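Local coordinates for protein Niban 2 (Homo sapiens, PDB 7CTP), which may suppress apoptosis and promote melanoma cell invasion in vitro, and is a PH-domain protein of cytoplasm and membrane, at residues P352-F357 with S485-F490; D2-H7 with W267-D272; Q29-Q34 with G205-D210; R323-P328 with A508-S513. One frame throughout, in Å; residues are numbered along the deposited sequence.

Interaction 1: residues P352-F357 with S485-F490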
# COMPACT_ATOMS: atom_id res chain seq x y z
N PRO A 352 -2.97 11.53 -14.84
CA PRO A 352 -2.22 10.28 -14.99
C PRO A 352 -3.05 9.05 -14.67
O PRO A 352 -2.91 8.02 -15.34
CB PRO A 352 -1.04 10.45 -14.02
CG PRO A 352 -1.55 11.41 -13.00
CD PRO A 352 -2.40 12.36 -13.76
N THR A 353 -3.91 9.13 -13.65
CA THR A 353 -4.74 7.99 -13.27
C THR A 353 -5.63 7.56 -14.43
O THR A 353 -5.76 6.36 -14.71
CB THR A 353 -5.60 8.33 -12.06
OG1 THR A 353 -4.77 8.74 -10.96
CG2 THR A 353 -6.42 7.11 -11.64
N SER A 354 -6.28 8.52 -15.08
CA SER A 354 -7.19 8.19 -16.17
C SER A 354 -6.42 7.68 -17.39
O SER A 354 -6.89 6.78 -18.08
CB SER A 354 -8.03 9.41 -16.52
OG SER A 354 -8.86 9.76 -15.42
N GLN A 355 -5.24 8.25 -17.65
CA GLN A 355 -4.38 7.69 -18.70
C GLN A 355 -4.05 6.23 -18.40
O GLN A 355 -4.04 5.39 -19.30
CB GLN A 355 -3.11 8.52 -18.84
CG GLN A 355 -3.34 9.87 -19.47
CD GLN A 355 -2.09 10.72 -19.49
OE1 GLN A 355 -1.10 10.40 -18.85
NE2 GLN A 355 -2.13 11.82 -20.23
N GLY A 356 -3.77 5.92 -17.13
CA GLY A 356 -3.42 4.56 -16.78
C GLY A 356 -4.56 3.58 -16.98
O GLY A 356 -4.37 2.47 -17.50
N PHE A 357 -5.77 3.97 -16.57
CA PHE A 357 -6.92 3.08 -16.75
C PHE A 357 -7.25 2.90 -18.22
O PHE A 357 -7.63 1.81 -18.65
CB PHE A 357 -8.12 3.63 -15.98
CG PHE A 357 -8.14 3.26 -14.51
CD1 PHE A 357 -7.26 3.84 -13.62
CD2 PHE A 357 -9.05 2.33 -14.03
CE1 PHE A 357 -7.28 3.51 -12.28
CE2 PHE A 357 -9.08 1.99 -12.69
CZ PHE A 357 -8.19 2.58 -11.81
N SER A 485 -16.38 4.09 -11.77
CA SER A 485 -16.70 3.87 -10.36
C SER A 485 -15.43 3.86 -9.51
O SER A 485 -15.35 4.56 -8.49
CB SER A 485 -17.46 2.56 -10.18
OG SER A 485 -18.73 2.63 -10.80
N VAL A 486 -14.44 3.09 -9.94
CA VAL A 486 -13.21 2.93 -9.17
C VAL A 486 -12.45 4.25 -9.10
O VAL A 486 -11.96 4.65 -8.04
CB VAL A 486 -12.35 1.80 -9.76
CG1 VAL A 486 -10.94 1.82 -9.14
CG2 VAL A 486 -13.02 0.45 -9.52
N ARG A 487 -12.37 4.97 -10.23
CA ARG A 487 -11.63 6.23 -10.23
C ARG A 487 -12.32 7.29 -9.38
O ARG A 487 -11.65 8.03 -8.65
CB ARG A 487 -11.41 6.71 -11.66
CG ARG A 487 -10.23 6.00 -12.32
CD ARG A 487 -9.98 6.51 -13.73
NE ARG A 487 -11.04 6.10 -14.64
CZ ARG A 487 -11.72 6.94 -15.40
NH1 ARG A 487 -11.44 8.23 -15.36
NH2 ARG A 487 -12.68 6.49 -16.21
N LYS A 488 -13.66 7.37 -9.42
CA LYS A 488 -14.32 8.38 -8.60
C LYS A 488 -14.08 8.13 -7.12
O LYS A 488 -13.84 9.07 -6.35
CB LYS A 488 -15.83 8.42 -8.86
CG LYS A 488 -16.48 9.59 -8.08
CD LYS A 488 -17.89 9.29 -7.58
CE LYS A 488 -18.24 10.14 -6.35
NZ LYS A 488 -18.47 11.59 -6.67
N ARG A 489 -14.17 6.87 -6.70
CA ARG A 489 -13.90 6.51 -5.31
C ARG A 489 -12.46 6.83 -4.93
O ARG A 489 -12.18 7.32 -3.83
CB ARG A 489 -14.19 5.03 -5.08
CG ARG A 489 -14.11 4.55 -3.63
CD ARG A 489 -14.24 3.02 -3.57
NE ARG A 489 -15.10 2.51 -4.64
CZ ARG A 489 -14.88 1.38 -5.32
NH1 ARG A 489 -13.82 0.63 -5.06
NH2 ARG A 489 -15.74 1.01 -6.27
N PHE A 490 -11.53 6.56 -5.85
CA PHE A 490 -10.12 6.80 -5.60
C PHE A 490 -9.84 8.29 -5.46
O PHE A 490 -9.11 8.71 -4.55
CB PHE A 490 -9.30 6.19 -6.73
CG PHE A 490 -7.83 6.53 -6.69
CD1 PHE A 490 -7.01 6.05 -5.68
CD2 PHE A 490 -7.27 7.32 -7.68
CE1 PHE A 490 -5.66 6.36 -5.66
CE2 PHE A 490 -5.92 7.62 -7.67
CZ PHE A 490 -5.11 7.14 -6.65
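Phe357 and Arg487 meet in a largely apolar contact, in spite of the arginine. The aliphatic part of Arg487 lies over one face of the ring in a CH-pi contact: CG stands 3.8 Å from the centroid of the Phe357 ring, almost on its normal, while CD sits 3.8 Å from Phe357 CD1. A long chain with a polar end suits this place, since its methylenes can cover the ring and its head can still reach other partners. The chain bends at chi3 (-70°) and takes the guanidinium beyond the ring, whose plane it meets at 49°.

Further apolar packing comes from Val486, whose CG1 lies 3.9 Å from Phe357 CZ. Thr353 belongs here through its methyl: on the side away from the backbone N, CG2 faces the second helix, 4.0 Å from Arg487 CG. Its OG1 is hydrogen-bonded to the carbonyl of Leu349, and the same oxygen lies at the edge of the Phe490 ring, 3.7 Å from CE2.

Polar links are few. Arg487 NH1 gives Ser354 OG a weak, bent hydrogen bond of 3.0 Å. Ser354 OG is also bonded to Met350 O, whereas Arg487 NE is bonded to Ser483 OG, which fixes the base of the guanidinium.

From helix 422-455, His435 and Met436 touch Phe357, Gln439 touches Val486 and Ala432 touches Phe490. With axes 11.2 Å apart and running at 158°, this is a nearly antiparallel helix pair inside the helical part of the protein, with helix 422-455 as a third neighbour.

Interaction 2: residues D2-H7 with W267-D272; sequences DVLSTH and WIQISD
Val3 and Leu4 of the short N-terminal helix 3-7 pack on Gln269 and Ile270, a helix-helix crossing at 69° near the start of the long helix 260-337. The close side is mostly aliphatic, with the Gln269 amide and carbonyl O taking part. Leu4 brings CD2 to 3.7 Å from the Gln269 carbonyl O and 4.0 Å from Gln269 CG. Beside it Val3 CG2 meets Ile270 CD1 at 3.8 Å; the two branched residues offer methyls in different directions without needing long chains. The Gln269 chain leaves its backbone opposite the N (chi1 -171°) and runs extended across Val3, and its OE1 comes within 3.1 Å of Val3 CG1, a tight approach with no hydrogen bond in it. Cut back to an alanine, Gln269 would probably leave Val3 CG1 without its partner on the long helix and thin the cover over Leu4. Behind this layer Ile270 is backed by Leu252 of helix 232-252.

The other side of the short helix faces solvent: Asp2, Ser5 and Thr6 are exposed and turn their polar groups to their own backbone. Gly1, just before it, is the myristoylated residue of the native protein, although no lipid is present here. Asp2 is the N-cap, with a carboxylate well suited to the first N-H groups: OD1 takes a weak bond from Leu4 N and a straighter one, 2.8 Å and 163°, from Ser5 N, which lies above the carboxylate plane.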
# COMPACT_ATOMS: atom_id res chain seq x y z
N ASP A 2 32.92 -7.07 16.33
CA ASP A 2 32.25 -6.53 15.17
C ASP A 2 31.28 -5.42 15.59
O ASP A 2 31.10 -5.12 16.78
CB ASP A 2 31.52 -7.63 14.40
CG ASP A 2 30.42 -8.27 15.21
OD1 ASP A 2 29.36 -7.64 15.39
OD2 ASP A 2 30.61 -9.42 15.68
N VAL A 3 30.64 -4.82 14.59
CA VAL A 3 29.82 -3.64 14.84
C VAL A 3 28.60 -3.99 15.68
O VAL A 3 28.20 -3.24 16.58
CB VAL A 3 29.42 -2.97 13.51
CG1 VAL A 3 28.77 -3.99 12.58
CG2 VAL A 3 28.49 -1.79 13.76
N LEU A 4 27.98 -5.15 15.41
CA LEU A 4 26.75 -5.51 16.11
C LEU A 4 27.04 -5.96 17.54
O LEU A 4 26.31 -5.62 18.47
CB LEU A 4 26.01 -6.60 15.34
CG LEU A 4 25.45 -6.21 13.96
CD1 LEU A 4 24.62 -7.33 13.38
CD2 LEU A 4 24.64 -4.92 14.02
N SER A 5 28.13 -6.71 17.74
CA SER A 5 28.44 -7.17 19.09
C SER A 5 28.88 -6.01 19.97
O SER A 5 28.64 -6.02 21.18
CB SER A 5 29.52 -8.24 19.05
OG SER A 5 30.70 -7.74 18.45
N THR A 6 29.48 -4.99 19.36
CA THR A 6 29.96 -3.84 20.12
C THR A 6 28.81 -2.91 20.51
O THR A 6 28.67 -2.54 21.68
CB THR A 6 31.00 -3.07 19.32
OG1 THR A 6 32.08 -3.95 18.98
CG2 THR A 6 31.54 -1.90 20.15
N HIS A 7 27.98 -2.54 19.54
CA HIS A 7 27.00 -1.49 19.76
C HIS A 7 25.60 -2.01 20.06
O HIS A 7 24.81 -1.28 20.66
CB HIS A 7 26.96 -0.55 18.55
CG HIS A 7 28.28 0.08 18.25
ND1 HIS A 7 28.90 0.94 19.13
CD2 HIS A 7 29.11 -0.05 17.19
CE1 HIS A 7 30.06 1.32 18.61
NE2 HIS A 7 30.20 0.74 17.44
N TRP A 267 25.95 2.13 10.17
CA TRP A 267 24.62 2.46 10.67
C TRP A 267 23.56 1.61 9.98
O TRP A 267 22.60 1.16 10.63
CB TRP A 267 24.31 3.95 10.49
CG TRP A 267 22.86 4.17 10.75
CD1 TRP A 267 21.88 4.40 9.83
CD2 TRP A 267 22.21 4.07 12.02
NE1 TRP A 267 20.66 4.47 10.45
CE2 TRP A 267 20.83 4.28 11.80
CE3 TRP A 267 22.66 3.84 13.32
CZ2 TRP A 267 19.89 4.27 12.84
CZ3 TRP A 267 21.72 3.83 14.36
CH2 TRP A 267 20.36 4.04 14.11
N ILE A 268 23.71 1.36 8.68
CA ILE A 268 22.76 0.51 7.96
C ILE A 268 22.71 -0.88 8.58
O ILE A 268 21.64 -1.47 8.73
CB ILE A 268 23.10 0.47 6.46
CG1 ILE A 268 22.80 1.82 5.80
CG2 ILE A 268 22.33 -0.67 5.77
CD1 ILE A 268 23.61 2.09 4.54
N GLN A 269 23.88 -1.42 8.94
CA GLN A 269 23.93 -2.74 9.56
C GLN A 269 23.25 -2.74 10.92
O GLN A 269 22.50 -3.67 11.26
CB GLN A 269 25.39 -3.20 9.68
CG GLN A 269 25.54 -4.65 10.12
CD GLN A 269 26.94 -5.18 9.87
OE1 GLN A 269 27.89 -4.41 9.65
NE2 GLN A 269 27.08 -6.50 9.89
N ILE A 270 23.50 -1.71 11.73
CA ILE A 270 22.86 -1.58 13.04
C ILE A 270 21.35 -1.45 12.88
O ILE A 270 20.57 -2.09 13.60
CB ILE A 270 23.44 -0.39 13.81
CG1 ILE A 270 24.89 -0.66 14.20
CG2 ILE A 270 22.57 -0.08 15.05
CD1 ILE A 270 25.66 0.58 14.61
N SER A 271 20.91 -0.60 11.95
CA SER A 271 19.48 -0.37 11.75
C SER A 271 18.76 -1.66 11.38
O SER A 271 17.66 -1.95 11.87
CB SER A 271 19.26 0.68 10.67
OG SER A 271 17.89 1.04 10.55
N ASP A 272 19.36 -2.45 10.47
CA ASP A 272 18.73 -3.70 10.08
C ASP A 272 18.58 -4.65 11.26
O ASP A 272 17.56 -5.35 11.38
CB ASP A 272 19.52 -4.41 8.97
CG ASP A 272 18.86 -5.73 8.58
OD1 ASP A 272 17.79 -5.71 7.94
OD2 ASP A 272 19.38 -6.80 8.95

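Interaction 3: residues Q29-Q34 with G205-D210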
# COMPACT_ATOMS: atom_id res chain seq x y z
N GLN A 29 -3.42 0.18 22.56
CA GLN A 29 -4.58 0.84 23.17
C GLN A 29 -5.41 1.57 22.11
O GLN A 29 -6.64 1.47 22.11
CB GLN A 29 -4.14 1.81 24.26
CG GLN A 29 -3.45 1.15 25.44
CD GLN A 29 -2.91 2.16 26.45
OE1 GLN A 29 -2.22 3.12 26.10
NE2 GLN A 29 -3.23 1.94 27.72
N PHE A 30 -4.75 2.28 21.20
CA PHE A 30 -5.47 2.86 20.06
C PHE A 30 -6.16 1.79 19.23
O PHE A 30 -7.29 1.97 18.76
CB PHE A 30 -4.53 3.67 19.17
CG PHE A 30 -4.16 5.02 19.73
CD1 PHE A 30 -5.05 6.08 19.66
CD2 PHE A 30 -2.90 5.24 20.29
CE1 PHE A 30 -4.70 7.33 20.17
CE2 PHE A 30 -2.55 6.49 20.79
CZ PHE A 30 -3.45 7.53 20.73
N TYR A 31 -5.48 0.65 19.02
CA TYR A 31 -6.03 -0.40 18.18
C TYR A 31 -7.28 -1.03 18.81
O TYR A 31 -8.31 -1.19 18.14
CB TYR A 31 -4.96 -1.46 17.92
CG TYR A 31 -5.45 -2.62 17.11
CD1 TYR A 31 -5.65 -2.49 15.74
CD2 TYR A 31 -5.74 -3.84 17.70
CE1 TYR A 31 -6.10 -3.55 14.99
CE2 TYR A 31 -6.20 -4.90 16.96
CZ TYR A 31 -6.38 -4.75 15.61
OH TYR A 31 -6.84 -5.80 14.86
N GLU A 32 -7.21 -1.39 20.09
CA GLU A 32 -8.37 -1.97 20.75
C GLU A 32 -9.53 -0.99 20.78
O GLU A 32 -10.69 -1.39 20.60
CB GLU A 32 -8.02 -2.44 22.17
CG GLU A 32 -7.11 -3.68 22.19
CD GLU A 32 -7.00 -4.32 23.57
OE1 GLU A 32 -8.05 -4.63 24.18
OE2 GLU A 32 -5.86 -4.53 24.03
N ASP A 33 -9.25 0.30 20.97
CA ASP A 33 -10.31 1.31 20.91
C ASP A 33 -10.92 1.37 19.51
O ASP A 33 -12.14 1.43 19.36
CB ASP A 33 -9.77 2.68 21.32
CG ASP A 33 -9.65 2.84 22.82
OD1 ASP A 33 -10.18 1.99 23.57
OD2 ASP A 33 -9.03 3.84 23.26
N GLN A 34 -10.07 1.34 18.47
CA GLN A 34 -10.57 1.45 17.10
C GLN A 34 -11.36 0.22 16.68
O GLN A 34 -12.24 0.32 15.82
CB GLN A 34 -9.42 1.66 16.11
CG GLN A 34 -8.84 3.07 16.05
CD GLN A 34 -9.89 4.16 15.84
OE1 GLN A 34 -10.67 4.12 14.89
NE2 GLN A 34 -9.92 5.14 16.75
N GLY A 205 -8.55 -4.44 8.78
CA GLY A 205 -7.82 -3.47 8.00
C GLY A 205 -8.06 -2.03 8.44
O GLY A 205 -7.12 -1.32 8.82
N PRO A 206 -9.31 -1.58 8.38
CA PRO A 206 -9.61 -0.21 8.84
C PRO A 206 -9.25 0.05 10.29
O PRO A 206 -8.79 1.15 10.62
CB PRO A 206 -11.12 -0.08 8.60
CG PRO A 206 -11.41 -1.04 7.51
CD PRO A 206 -10.48 -2.21 7.74
N ALA A 207 -9.47 -0.92 11.18
CA ALA A 207 -9.10 -0.71 12.58
C ALA A 207 -7.60 -0.48 12.70
O ALA A 207 -7.15 0.41 13.42
CB ALA A 207 -9.53 -1.90 13.44
N PHE A 208 -6.81 -1.27 11.97
CA PHE A 208 -5.36 -1.13 12.06
C PHE A 208 -4.90 0.20 11.48
O PHE A 208 -4.13 0.93 12.12
CB PHE A 208 -4.67 -2.30 11.36
CG PHE A 208 -3.18 -2.24 11.45
CD1 PHE A 208 -2.53 -2.70 12.58
CD2 PHE A 208 -2.44 -1.67 10.43
CE1 PHE A 208 -1.14 -2.63 12.67
CE2 PHE A 208 -1.06 -1.58 10.53
CZ PHE A 208 -0.41 -2.06 11.65
N THR A 209 -5.34 0.54 10.27
CA THR A 209 -4.79 1.74 9.65
C THR A 209 -5.28 3.00 10.34
O THR A 209 -4.54 3.98 10.45
CB THR A 209 -5.10 1.75 8.16
OG1 THR A 209 -6.52 1.70 7.97
CG2 THR A 209 -4.49 0.54 7.49
N ASP A 210 -6.53 3.00 10.84
CA ASP A 210 -7.00 4.13 11.64
C ASP A 210 -6.24 4.23 12.95
O ASP A 210 -5.92 5.33 13.40
CB ASP A 210 -8.50 4.02 11.90
CG ASP A 210 -9.34 4.36 10.68
OD1 ASP A 210 -8.90 5.17 9.84
OD2 ASP A 210 -10.45 3.79 10.55
O HOH W 1 -11.82 2.34 12.95
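Where helix 10-48 crosses helix 204-218, running roughly antiparallel at 141°, Tyr31 and Gln34 settle against Ala207, Phe208 and Asp210 in a buried part of the helical scaffold. The axes come within 8.5 Å, and small Ala207 permits this: its CA is only 5.2 Å from that of Gln34, and its carbonyl O lies 3.7 Å from Gln34 CB.

The Tyr31 side chain sets off trans to the main-chain nitrogen (chi1 178°), which carries the ring along the flank of the second helix. The contact is made by one rim of the ring. CE1 sits 3.9 Å from Phe208 N, which lies near the ring plane, and 4.1 Å from Ala207 CB; a flat ring suits the place, because its rim can approach the backbone closely. Phe286 of helix 260-337 meets the rings of both Tyr31 and Phe208 edge-to-face, joining a third helix to the crossing. A serine in place of Tyr31 would probably open a gap beside Phe208 and leave Phe286 without one of its aromatic partners.

At the other end the contact turns polar. Gln34, bent at chi2, folds its amide towards Asp210, and the amide and carboxylate planes stand 80° apart. Gln34 OE1 also accepts from Asn534 ND2, while Asp210 OD1 makes a salt bridge with Arg213, an arrangement that probably steadies the negative charge. Amide oxygen and carboxylate are both acceptors, so they need a donor between them: one water gives a hydrogen to each, at 2.9 Å from Gln34 OE1 and 3.1 Å from Asp210 OD2.

Interaction 4: residues R323-P328 with A508-S513; sequences RAFILP and APTCKS
Ile326 points its CB towards Thr510 and Cys511, but CB itself makes no close contact, lying 4.4 Å from Cys511 SG; contact begins at CG1. That atom, on the far side of CB from the backbone N (chi1 -158°), reaches 3.6 Å from Cys511 SG. The turn at chi2 (53°) then brings CD1 to 3.4 Å from the same sulfur, which is tight packing, and to 3.7 Å from Thr510 CG2. A flexible aliphatic tip suits this spot because it can fill the angle between a sulfur and a methyl. Tyr536 of helix 532-555 touches both Ile326 and Cys511 and so closes this buried side.

Phe325, the preceding residue, serves the more open side. Its ring runs alongside Thr510 in the opposite sense. The far rim does the touching: CZ lies 3.6 Å from Thr510 O, which sits at the ring edge in its plane, and 3.9 Å from Thr510 CG2. The slightly positive rim of an aromatic ring is a fitting neighbour for a carbonyl oxygen. Next to CZ, CE2 is 3.9 Å from Cys511 SG, an oblique sulfur-aromatic contact. Arg517 adds a cation-pi interaction to the same ring.

No hydrogen bond joins the two segments. Cysteine suits its place as a compact, polarisable group that can meet an aliphatic tip and an aromatic rim together. The whole is an apolar helix-helix contact at the periphery of the fold, joining helix 260-337 to the C-terminal part of helix 464-511.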
# COMPACT_ATOMS: atom_id res chain seq x y z
N ARG A 323 -20.38 19.44 16.71
CA ARG A 323 -20.69 20.40 15.65
C ARG A 323 -20.87 21.81 16.21
O ARG A 323 -20.26 22.77 15.74
CB ARG A 323 -21.94 19.98 14.90
CG ARG A 323 -21.72 19.07 13.72
CD ARG A 323 -23.01 18.87 12.95
NE ARG A 323 -23.25 17.46 12.65
CZ ARG A 323 -24.17 16.71 13.26
NH1 ARG A 323 -24.96 17.23 14.18
NH2 ARG A 323 -24.31 15.43 12.92
N ALA A 324 -21.72 21.93 17.24
CA ALA A 324 -21.94 23.23 17.88
C ALA A 324 -20.63 23.89 18.27
O ALA A 324 -20.50 25.11 18.19
CB ALA A 324 -22.84 23.06 19.10
N PHE A 325 -19.64 23.08 18.66
CA PHE A 325 -18.38 23.59 19.17
C PHE A 325 -17.42 23.98 18.05
O PHE A 325 -16.78 25.04 18.10
CB PHE A 325 -17.77 22.53 20.09
CG PHE A 325 -16.32 22.75 20.43
CD1 PHE A 325 -15.93 23.82 21.22
CD2 PHE A 325 -15.35 21.85 20.00
CE1 PHE A 325 -14.60 24.01 21.54
CE2 PHE A 325 -14.02 22.04 20.33
CZ PHE A 325 -13.64 23.12 21.10
N ILE A 326 -17.31 23.15 17.01
CA ILE A 326 -16.22 23.29 16.06
C ILE A 326 -16.66 23.67 14.65
O ILE A 326 -15.82 24.13 13.86
CB ILE A 326 -15.37 21.99 16.01
CG1 ILE A 326 -13.98 22.30 15.46
CG2 ILE A 326 -16.04 20.97 15.11
CD1 ILE A 326 -13.29 23.43 16.22
N LEU A 327 -17.94 23.51 14.30
CA LEU A 327 -18.36 23.73 12.92
C LEU A 327 -18.05 25.13 12.40
O LEU A 327 -17.59 25.24 11.25
CB LEU A 327 -19.85 23.41 12.76
CG LEU A 327 -20.34 23.24 11.32
CD1 LEU A 327 -19.49 22.21 10.60
CD2 LEU A 327 -21.80 22.83 11.30
N PRO A 328 -18.29 26.22 13.15
CA PRO A 328 -17.94 27.55 12.61
C PRO A 328 -16.49 27.66 12.16
O PRO A 328 -16.23 28.04 11.01
CB PRO A 328 -18.24 28.49 13.79
CG PRO A 328 -19.32 27.80 14.54
CD PRO A 328 -18.98 26.34 14.45
N ALA A 508 -6.31 21.66 15.77
CA ALA A 508 -5.86 21.02 17.00
C ALA A 508 -5.73 21.97 18.19
O ALA A 508 -6.11 21.56 19.30
CB ALA A 508 -4.53 20.28 16.75
N PRO A 509 -5.20 23.20 18.05
CA PRO A 509 -5.15 24.08 19.23
C PRO A 509 -6.52 24.38 19.80
O PRO A 509 -6.66 24.58 21.01
CB PRO A 509 -4.47 25.35 18.69
CG PRO A 509 -3.69 24.89 17.52
CD PRO A 509 -4.54 23.82 16.89
N THR A 510 -7.56 24.38 18.96
CA THR A 510 -8.91 24.61 19.46
C THR A 510 -9.43 23.39 20.20
O THR A 510 -10.03 23.52 21.28
CB THR A 510 -9.84 24.98 18.30
OG1 THR A 510 -9.39 26.20 17.69
CG2 THR A 510 -11.26 25.17 18.79
N CYS A 511 -9.19 22.20 19.66
CA CYS A 511 -9.94 21.00 20.02
C CYS A 511 -9.25 20.06 21.00
O CYS A 511 -9.93 19.46 21.83
CB CYS A 511 -10.29 20.19 18.77
SG CYS A 511 -11.40 21.01 17.66
N LYS A 512 -7.93 19.87 20.87
CA LYS A 512 -7.30 18.72 21.52
C LYS A 512 -7.48 18.76 23.03
O LYS A 512 -7.64 17.72 23.68
CB LYS A 512 -5.82 18.62 21.16
CG LYS A 512 -5.17 17.34 21.71
CD LYS A 512 -3.86 16.96 21.00
CE LYS A 512 -3.20 18.14 20.31
NZ LYS A 512 -2.26 17.71 19.22
N SER A 513 -7.48 19.96 23.61
CA SER A 513 -7.68 20.08 25.05
C SER A 513 -9.14 19.93 25.43
O SER A 513 -9.45 19.56 26.57
CB SER A 513 -7.15 21.43 25.54
OG SER A 513 -7.88 22.49 24.95

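Overall arrangement
Two long helices tie the set together. Helix 260-337 takes part in interaction 2 near its start and in interaction 4 near its end, with centres 47 Å apart, so it spans much of the molecule. Helix 464-511 serves interactions 1 and 4, 35 Å between centres, and along the chain interaction 1 is nested within the loop that interaction 4 closes. Interaction 3 is nested likewise within interaction 2 and lies nearest to interaction 4, at about 9 Å between closest atoms. Interactions 1 and 2 fall on opposite sides of the chain's centre. None touches another, and all four belong to the helical scaffold rather than the PH-domain sheet.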